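Local coordinates for putative diflavin flavoprotein A 3 (PDB 3FNI), which probably mediates electron transfer from NADH to oxygen, reducing it to water, with this chain forming the flavodoxin-like domain of the modular enzyme, at residues 27-31 against 32-36; 48-51 against 52-56; 101-104 against 105-109. All blocks are in the same frame, centred on the assembly; numbering follows the deposited sequence.

Contact 1 of 3, residues 27-31 against 32-36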
ATOM      1  N   ASN A  27      -9.349   6.308   4.202  1.00 16.66           N
ATOM      2  CA  ASN A  27     -10.102   7.335   4.934  1.00 15.12           C
ATOM      3  C   ASN A  27      -9.169   8.186   5.800  1.00 19.91           C
ATOM      4  O   ASN A  27      -9.379   9.395   5.970  1.00 14.96           O
ATOM      5  CB  ASN A  27     -11.173   6.691   5.820  1.00 13.54           C
ATOM      6  CG  ASN A  27     -12.333   6.102   5.022  1.00 14.93           C
ATOM      7  OD1 ASN A  27     -13.133   5.332   5.555  1.00 20.75           O
ATOM      8  ND2 ASN A  27     -12.430   6.463   3.749  1.00 14.15           N
ATOM      9  N   GLY A  28      -8.147   7.540   6.350  1.00 10.05           N
ATOM     10  CA  GLY A  28      -7.178   8.242   7.161  1.00 16.11           C
ATOM     11  C   GLY A  28      -6.330   9.135   6.273  1.00 20.15           C
ATOM     12  O   GLY A  28      -5.933  10.230   6.679  1.00 18.93           O
ATOM     13  N   ILE A  29      -6.054   8.667   5.057  1.00 16.38           N
ATOM     14  CA  ILE A  29      -5.258   9.436   4.098  1.00 21.70           C
ATOM     15  C   ILE A  29      -6.036  10.670   3.668  1.00 19.90           C
ATOM     16  O   ILE A  29      -5.500  11.777   3.619  1.00 23.45           O
ATOM     17  CB  ILE A  29      -4.927   8.611   2.826  1.00 16.56           C
ATOM     18  CG1 ILE A  29      -3.974   7.470   3.175  1.00 16.48           C
ATOM     19  CG2 ILE A  29      -4.294   9.513   1.759  1.00 14.94           C
ATOM     20  CD1 ILE A  29      -3.719   6.522   2.032  1.00 13.58           C
ATOM     21  N   THR A  30      -7.306  10.446   3.354  1.00 19.86           N
ATOM     22  CA  THR A  30      -8.224  11.488   2.920  1.00 18.11           C
ATOM     23  C   THR A  30      -8.275  12.668   3.882  1.00 13.40           C
ATOM     24  O   THR A  30      -8.371  13.814   3.455  1.00 16.99           O
ATOM     25  CB  THR A  30      -9.645  10.914   2.784  1.00 27.20           C
ATOM     26  OG1 THR A  30      -9.635   9.856   1.822  1.00 29.70           O
ATOM     27  CG2 THR A  30     -10.628  11.989   2.351  1.00 37.31           C
ATOM     28  N   LYS A  31      -8.223  12.384   5.178  1.00 16.81           N
ATOM     29  CA  LYS A  31      -8.274  13.438   6.186  1.00 25.13           C
ATOM     30  C   LYS A  31      -7.189  14.486   5.990  1.00 26.00           C
ATOM     31  O   LYS A  31      -7.397  15.657   6.288  1.00 32.05           O
ATOM     32  CB  LYS A  31      -8.117  12.858   7.591  1.00 20.06           C
ATOM     33  CG  LYS A  31      -9.276  12.034   8.082  1.00 23.53           C
ATOM     34  CD  LYS A  31      -9.075  11.646   9.545  1.00 28.13           C
ATOM     35  CE  LYS A  31     -10.155  10.671   9.997  1.00 36.57           C
ATOM     36  NZ  LYS A  31     -10.010  10.242  11.423  1.00 41.82           N
ATOM     37  N   THR A  32      -6.035  14.058   5.488  1.00 20.95           N
ATOM     38  CA  THR A  32      -4.907  14.955   5.286  1.00 20.42           C
ATOM     39  C   THR A  32      -4.977  15.708   3.970  1.00 22.38           C
ATOM     40  O   THR A  32      -4.088  16.498   3.654  1.00 31.33           O
ATOM     41  CB  THR A  32      -3.588  14.183   5.313  1.00 23.47           C
ATOM     42  OG1 THR A  32      -3.476  13.391   4.122  1.00 18.47           O
ATOM     43  CG2 THR A  32      -3.542  13.270   6.529  1.00 12.05           C
ATOM     44  N   GLY A  33      -6.031  15.461   3.202  1.00 23.72           N
ATOM     45  CA  GLY A  33      -6.184  16.132   1.927  1.00 19.37           C
ATOM     46  C   GLY A  33      -5.277  15.590   0.837  1.00 21.77           C
ATOM     47  O   GLY A  33      -5.190  16.183  -0.234  1.00 25.67           O
ATOM     48  N   VAL A  34      -4.595  14.475   1.101  1.00 19.61           N
ATOM     49  CA  VAL A  34      -3.708  13.868   0.111  1.00 17.22           C
ATOM     50  C   VAL A  34      -4.517  12.912  -0.772  1.00 19.68           C
ATOM     51  O   VAL A  34      -5.363  12.164  -0.279  1.00 21.96           O
ATOM     52  CB  VAL A  34      -2.548  13.098   0.798  1.00 16.95           C
ATOM     53  CG1 VAL A  34      -1.754  12.291  -0.227  1.00  8.22           C
ATOM     54  CG2 VAL A  34      -1.635  14.079   1.501  1.00 16.38           C
ATOM     55  N   GLY A  35      -4.260  12.953  -2.077  1.00 18.43           N
ATOM     56  CA  GLY A  35      -4.982  12.101  -3.006  1.00 10.07           C
ATOM     57  C   GLY A  35      -4.600  10.634  -2.924  1.00 16.97           C
ATOM     58  O   GLY A  35      -3.658  10.271  -2.229  1.00 17.49           O
ATOM     59  N   VAL A  36      -5.326   9.785  -3.643  1.00 18.66           N
ATOM     60  CA  VAL A  36      -5.042   8.358  -3.626  1.00 22.62           C
ATOM     61  C   VAL A  36      -5.441   7.665  -4.932  1.00 16.24           C
ATOM     62  O   VAL A  36      -6.431   8.036  -5.560  1.00 13.63           O
ATOM     63  CB  VAL A  36      -5.780   7.679  -2.440  1.00 29.81           C
ATOM     64  CG1 VAL A  36      -7.275   7.796  -2.628  1.00 33.60           C
ATOM     65  CG2 VAL A  36      -5.370   6.233  -2.323  1.00 35.04           C
TER
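This is a helix C-terminal contact, in which T32 and G33 fold back on the carbonyls of I29 and T30 where helix 18-31 gives way to strand 35-40. Two donors of T32 grip I29 O: the hydroxyl OG1 at 2.6 Å, lying in the carbonyl plane, and the backbone N at 3.0 Å, well above that plane. The threonine can do this because its OG1 sits between the backbone N and the carbonyl carbon (chi1 71°), which swings the hydroxyl back over the last turn. V34 N makes a weak bond of 3.4 Å to T32 OG1, so the one hydroxyl links the last turn to the outgoing chain. Next along, G33 N donates to T30 O at 2.9 Å. With its positive phi, G33 completes a Schellman motif, and glycine suits the place since other residues favour that backbone region less. The chain then turns into the second strand of a beta-alpha-beta unit begun by strand 6-11. On the inner side, the beta-branched I29 and V34 meet obliquely, I29 CG2 lying 4.1 Å from V34 CB and 3.5 Å from V34 O, and both side chains rest on I7. Helix 130-152 covers another flank: T141 OG1 bonds to G28 O, V34 packs on V147, and the extended K31 makes a salt bridge with E137.

Contact 2 of 3, residues 48-51 against 52-56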
ATOM      1  N   GLN A  48       3.205  -0.773 -18.195  1.00 41.10           N
ATOM      2  CA  GLN A  48       3.823   0.529 -18.405  1.00 38.30           C
ATOM      3  C   GLN A  48       3.110   1.651 -17.670  1.00 32.15           C
ATOM      4  O   GLN A  48       3.749   2.582 -17.176  1.00 31.22           O
ATOM      5  CB  GLN A  48       3.898   0.857 -19.894  1.00 36.46           C
ATOM      6  CG  GLN A  48       4.897   1.953 -20.198  1.00 41.98           C
ATOM      7  CD  GLN A  48       6.251   1.687 -19.553  1.00 52.97           C
ATOM      8  OE1 GLN A  48       6.889   0.662 -19.816  1.00 48.17           O
ATOM      9  NE2 GLN A  48       6.692   2.608 -18.695  1.00 47.45           N
ATOM     10  N   GLU A  49       1.786   1.565 -17.599  1.00 27.46           N
ATOM     11  CA  GLU A  49       1.020   2.587 -16.909  1.00 30.42           C
ATOM     12  C   GLU A  49       1.147   2.338 -15.412  1.00 23.83           C
ATOM     13  O   GLU A  49       1.029   3.265 -14.611  1.00 28.14           O
ATOM     14  CB  GLU A  49      -0.448   2.559 -17.352  1.00 32.89           C
ATOM     15  CG  GLU A  49      -1.307   1.511 -16.669  1.00 47.94           C
ATOM     16  CD  GLU A  49      -2.772   1.590 -17.081  1.00 54.52           C
ATOM     17  OE1 GLU A  49      -3.596   0.885 -16.458  1.00 61.21           O
ATOM     18  OE2 GLU A  49      -3.100   2.347 -18.025  1.00 48.84           O
ATOM     19  N   LEU A  50       1.400   1.085 -15.039  1.00 24.10           N
ATOM     20  CA  LEU A  50       1.574   0.722 -13.632  1.00 23.45           C
ATOM     21  C   LEU A  50       2.891   1.301 -13.121  1.00 19.75           C
ATOM     22  O   LEU A  50       2.984   1.702 -11.961  1.00 17.73           O
ATOM     23  CB  LEU A  50       1.580  -0.800 -13.454  1.00 18.34           C
ATOM     24  CG  LEU A  50       1.874  -1.317 -12.036  1.00 28.06           C
ATOM     25  CD1 LEU A  50       0.876  -0.733 -11.041  1.00 20.82           C
ATOM     26  CD2 LEU A  50       1.810  -2.849 -12.023  1.00 20.03           C
ATOM     27  N   ARG A  51       3.905   1.333 -13.986  1.00 21.39           N
ATOM     28  CA  ARG A  51       5.212   1.887 -13.621  1.00 25.78           C
ATOM     29  C   ARG A  51       5.076   3.397 -13.462  1.00 20.64           C
ATOM     30  O   ARG A  51       5.696   4.001 -12.591  1.00 20.23           O
ATOM     31  CB  ARG A  51       6.260   1.625 -14.709  1.00 23.19           C
ATOM     32  CG  ARG A  51       6.653   0.181 -14.923  1.00 28.69           C
ATOM     33  CD  ARG A  51       7.976   0.098 -15.695  1.00 40.54           C
ATOM     34  NE  ARG A  51       8.424  -1.282 -15.856  1.00 47.36           N
ATOM     35  CZ  ARG A  51       7.796  -2.186 -16.600  1.00 53.92           C
ATOM     36  NH1 ARG A  51       6.695  -1.856 -17.263  1.00 46.74           N
ATOM     37  NH2 ARG A  51       8.254  -3.428 -16.663  1.00 57.36           N
ATOM     38  N   GLU A  52       4.269   3.995 -14.333  1.00 21.90           N
ATOM     39  CA  GLU A  52       4.035   5.427 -14.312  1.00 28.69           C
ATOM     40  C   GLU A  52       3.286   5.856 -13.072  1.00 24.36           C
ATOM     41  O   GLU A  52       3.540   6.928 -12.523  1.00 27.35           O
ATOM     42  CB  GLU A  52       3.205   5.855 -15.508  1.00 29.58           C
ATOM     43  CG  GLU A  52       3.922   5.894 -16.824  1.00 39.49           C
ATOM     44  CD  GLU A  52       3.118   6.662 -17.838  1.00 41.21           C
ATOM     45  OE1 GLU A  52       2.013   6.194 -18.201  1.00 41.08           O
ATOM     46  OE2 GLU A  52       3.579   7.747 -18.253  1.00 48.68           O
ATOM     47  N   LEU A  53       2.333   5.031 -12.653  1.00 22.43           N
ATOM     48  CA  LEU A  53       1.541   5.349 -11.477  1.00 25.06           C
ATOM     49  C   LEU A  53       2.420   5.333 -10.245  1.00 23.13           C
ATOM     50  O   LEU A  53       2.424   6.285  -9.466  1.00 23.58           O
ATOM     51  CB  LEU A  53       0.391   4.353 -11.319  1.00 26.71           C
ATOM     52  CG  LEU A  53      -0.310   4.264  -9.960  1.00 29.45           C
ATOM     53  CD1 LEU A  53      -0.589   5.642  -9.373  1.00 30.29           C
ATOM     54  CD2 LEU A  53      -1.598   3.499 -10.158  1.00 27.95           C
ATOM     55  N   VAL A  54       3.161   4.247 -10.072  1.00 24.50           N
ATOM     56  CA  VAL A  54       4.053   4.128  -8.930  1.00 22.53           C
ATOM     57  C   VAL A  54       5.025   5.295  -8.962  1.00 20.74           C
ATOM     58  O   VAL A  54       5.345   5.880  -7.925  1.00 26.50           O
ATOM     59  CB  VAL A  54       4.839   2.801  -8.977  1.00 20.14           C
ATOM     60  CG1 VAL A  54       5.911   2.793  -7.898  1.00 15.80           C
ATOM     61  CG2 VAL A  54       3.880   1.627  -8.778  1.00 12.82           C
ATOM     62  N   GLY A  55       5.478   5.628 -10.166  1.00 14.14           N
ATOM     63  CA  GLY A  55       6.411   6.722 -10.348  1.00 15.74           C
ATOM     64  C   GLY A  55       5.929   8.075  -9.851  1.00 21.52           C
ATOM     65  O   GLY A  55       6.730   8.883  -9.373  1.00 16.70           O
ATOM     66  N   ARG A  56       4.632   8.340  -9.961  1.00 20.62           N
ATOM     67  CA  ARG A  56       4.117   9.624  -9.504  1.00 15.92           C
ATOM     68  C   ARG A  56       3.477   9.586  -8.116  1.00 15.59           C
ATOM     69  O   ARG A  56       2.829  10.549  -7.706  1.00 22.54           O
ATOM     70  CB  ARG A  56       3.141  10.207 -10.527  1.00  5.36           C
ATOM     71  CG  ARG A  56       1.871   9.423 -10.703  1.00 16.99           C
ATOM     72  CD  ARG A  56       0.903  10.180 -11.602  1.00 10.02           C
ATOM     73  NE  ARG A  56      -0.309   9.416 -11.867  1.00 17.27           N
ATOM     74  CZ  ARG A  56      -1.260   9.166 -10.970  1.00 13.17           C
ATOM     75  NH1 ARG A  56      -1.162   9.616  -9.728  1.00 13.93           N
ATOM     76  NH2 ARG A  56      -2.311   8.450 -11.319  1.00 25.43           N
TER
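E52 lies back along the preceding turn of helix 47-55, its CG 3.3 Å from Q48 O and its CB 3.5 Å from E49 O. With CG anti to the carbonyl carbon (chi1 -75°), the E52 chain runs back toward the helix start; a long, polar side chain suits this exposed flank. R51 likewise reaches backward, with a chain extended from CG to NE that brings the edge of its guanidinium, in plane, against Q48 CA. This is the i to i+4 packing of an amphipathic helix, with Q48, E49, R51 and E52 exposed and L50 and V54 buried. On the inner face, V54 turns CG2 onto L50 O at 3.3 Å and toward L50 CD1 at 4.4 Å; branched and apolar, the pair suits its buried place. Ordinary i to i+4 bonds close the same turn, among them V54 N to L50 O and G55 N to R51 O at 2.9 Å. At the helix end L53 CD1 lies 3.7 Å over one face of the R56 guanidinium, offset toward its rim, while R56 forms a salt bridge with D37. L50 and V54 pack on F10 of strand 6-11, L53 faces strand 35-40, and R51 and V54 touch S83 of helix 70-83.

Contact 3 of 3, residues 101-104 against 105-109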
ATOM      1  N   GLU A 101       0.488 -14.099   1.644  1.00 24.27           N
ATOM      2  CA  GLU A 101       1.856 -14.380   1.273  1.00 21.20           C
ATOM      3  C   GLU A 101       2.640 -13.836   2.470  1.00 24.43           C
ATOM      4  O   GLU A 101       2.170 -12.923   3.149  1.00 23.50           O
ATOM      5  CB  GLU A 101       2.198 -13.598   0.003  1.00 20.77           C
ATOM      6  CG  GLU A 101       3.442 -14.062  -0.713  1.00 35.10           C
ATOM      7  CD  GLU A 101       3.259 -15.408  -1.378  1.00 44.11           C
ATOM      8  OE1 GLU A 101       2.354 -15.528  -2.233  1.00 49.68           O
ATOM      9  OE2 GLU A 101       4.017 -16.344  -1.045  1.00 42.45           O
ATOM     10  N   PRO A 102       3.828 -14.394   2.758  1.00 23.48           N
ATOM     11  CA  PRO A 102       4.610 -13.898   3.900  1.00 19.81           C
ATOM     12  C   PRO A 102       4.844 -12.399   3.786  1.00 22.60           C
ATOM     13  O   PRO A 102       5.483 -11.935   2.843  1.00 24.12           O
ATOM     14  CB  PRO A 102       5.914 -14.683   3.801  1.00 17.14           C
ATOM     15  CG  PRO A 102       5.494 -15.957   3.150  1.00 28.90           C
ATOM     16  CD  PRO A 102       4.521 -15.505   2.086  1.00 14.16           C
ATOM     17  N   ILE A 103       4.334 -11.643   4.751  1.00 25.46           N
ATOM     18  CA  ILE A 103       4.492 -10.195   4.734  1.00 21.70           C
ATOM     19  C   ILE A 103       5.936  -9.741   4.983  1.00 17.13           C
ATOM     20  O   ILE A 103       6.453  -8.887   4.266  1.00 20.01           O
ATOM     21  CB  ILE A 103       3.537  -9.525   5.759  1.00 18.78           C
ATOM     22  CG1 ILE A 103       3.834  -8.025   5.853  1.00 24.81           C
ATOM     23  CG2 ILE A 103       3.664 -10.199   7.116  1.00 20.70           C
ATOM     24  CD1 ILE A 103       2.782  -7.245   6.603  1.00 14.18           C
ATOM     25  N   ASP A 104       6.592 -10.323   5.978  1.00 19.33           N
ATOM     26  CA  ASP A 104       7.964  -9.946   6.306  1.00 18.17           C
ATOM     27  C   ASP A 104       8.928  -9.901   5.137  1.00 17.68           C
ATOM     28  O   ASP A 104       9.667  -8.931   4.986  1.00 20.87           O
ATOM     29  CB  ASP A 104       8.498 -10.859   7.399  1.00 14.25           C
ATOM     30  CG  ASP A 104       7.785 -10.641   8.709  1.00 18.10           C
ATOM     31  OD1 ASP A 104       7.886  -9.518   9.258  1.00 25.59           O
ATOM     32  OD2 ASP A 104       7.116 -11.577   9.182  1.00 29.12           O
ATOM     33  N   PRO A 105       8.949 -10.954   4.301  1.00 20.66           N
ATOM     34  CA  PRO A 105       9.848 -10.976   3.148  1.00 17.35           C
ATOM     35  C   PRO A 105       9.675  -9.741   2.266  1.00 11.54           C
ATOM     36  O   PRO A 105      10.649  -9.186   1.765  1.00 16.39           O
ATOM     37  CB  PRO A 105       9.449 -12.261   2.435  1.00 19.72           C
ATOM     38  CG  PRO A 105       9.104 -13.157   3.581  1.00 19.38           C
ATOM     39  CD  PRO A 105       8.273 -12.255   4.455  1.00 19.06           C
ATOM     40  N   LEU A 106       8.435  -9.307   2.093  1.00 11.37           N
ATOM     41  CA  LEU A 106       8.157  -8.145   1.270  1.00 18.61           C
ATOM     42  C   LEU A 106       8.556  -6.849   1.983  1.00 15.64           C
ATOM     43  O   LEU A 106       9.032  -5.905   1.360  1.00 14.53           O
ATOM     44  CB  LEU A 106       6.673  -8.106   0.908  1.00 17.02           C
ATOM     45  CG  LEU A 106       6.309  -7.046  -0.130  1.00 14.91           C
ATOM     46  CD1 LEU A 106       7.059  -7.332  -1.421  1.00 10.82           C
ATOM     47  CD2 LEU A 106       4.806  -7.045  -0.367  1.00 21.10           C
ATOM     48  N   LEU A 107       8.339  -6.816   3.293  1.00 18.83           N
ATOM     49  CA  LEU A 107       8.685  -5.666   4.115  1.00 20.00           C
ATOM     50  C   LEU A 107      10.179  -5.382   3.961  1.00 20.60           C
ATOM     51  O   LEU A 107      10.589  -4.236   3.784  1.00 10.61           O
ATOM     52  CB  LEU A 107       8.356  -5.984   5.576  1.00 22.75           C
ATOM     53  CG  LEU A 107       7.494  -5.025   6.402  1.00 18.46           C
ATOM     54  CD1 LEU A 107       6.398  -4.429   5.569  1.00 15.33           C
ATOM     55  CD2 LEU A 107       6.917  -5.787   7.594  1.00 19.66           C
ATOM     56  N   SER A 108      10.982  -6.445   4.009  1.00 14.97           N
ATOM     57  CA  SER A 108      12.435  -6.339   3.888  1.00 21.59           C
ATOM     58  C   SER A 108      12.901  -5.945   2.486  1.00 19.12           C
ATOM     59  O   SER A 108      13.942  -5.311   2.328  1.00 14.45           O
ATOM     60  CB  SER A 108      13.095  -7.663   4.293  1.00 22.19           C
ATOM     61  OG  SER A 108      12.803  -7.996   5.643  1.00 19.66           O
ATOM     62  N   LYS A 109      12.144  -6.329   1.467  1.00 17.59           N
ATOM     63  CA  LYS A 109      12.524  -5.964   0.114  1.00 15.40           C
ATOM     64  C   LYS A 109      12.422  -4.456  -0.076  1.00 10.42           C
ATOM     65  O   LYS A 109      13.254  -3.864  -0.748  1.00 19.37           O
ATOM     66  CB  LYS A 109      11.647  -6.676  -0.912  1.00 12.86           C
ATOM     67  CG  LYS A 109      11.962  -8.142  -1.054  1.00 14.64           C
ATOM     68  CD  LYS A 109      11.245  -8.735  -2.241  1.00 22.20           C
ATOM     69  CE  LYS A 109      11.610 -10.196  -2.409  1.00 20.41           C
ATOM     70  NZ  LYS A 109      11.115 -10.735  -3.705  1.00 40.00           N
TER
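Helix 103-112 starts its first turn here: I103 O accepts from L107 N at 3.0 Å and D104 O from S108 N at 3.0 Å, while L106 N adds a weak bond to I103 O. P102, just ahead of the helix, sets its ring against that of P105 in the first turn, P102 CB being 3.4 Å from P105 CD, tighter than usual for two carbons. P105 suits the first turn, where an N-H has no carbonyl one turn earlier to donate to, so proline's lack of one breaks no helical bond, and its ring holds phi near the helical value. I103 and L107, one turn apart, lie side by side and point the same way, I103 CG1 coming within 4.2 Å of L107 CD2. With CG1 anti to the backbone N (chi1 173°), I103 extends along the inner face, and both residues pack on I92 of strand 89-93, where branched aliphatic chains fill the space between helix and sheet. Helix 103-112 is the crossover helix of the beta-alpha-beta unit formed with strands 89-93 and 116-117. L107 holds a chi1 of -128°, away from any staggered position, and its CB is 3.3 Å from D104 O. Across it lies D104, whose OD1 is 4.2 Å from L107 CD2 but takes its main partner from R123. That salt bridge ties the helix start to the loop carrying R123, and the bridge and the nearby helix N terminus would both be expected to favour the charged form of D104.

Followed from the N terminus, the three contacts come in series: none nests in or crosses another, and each closes only a turn of neighbouring residues. Contact 1 ends helix 18-31 and hands the chain to strand 35-40, an outermost strand; the next helix, 47-55, holds contact 2, whose nearest atoms are about 7 Å from those of contact 1. Contact 3 then opens helix 103-112, leading to strand 116-117 at the other edge of the 2-1-3-4-5 parallel sheet. Its centre is about 25 Å from that of contact 1, on the opposite side of the chain's centre. Contact 2 lies between strands 35-40 and 57-63, so all three shape helices or helix ends of the flavodoxin-like fold.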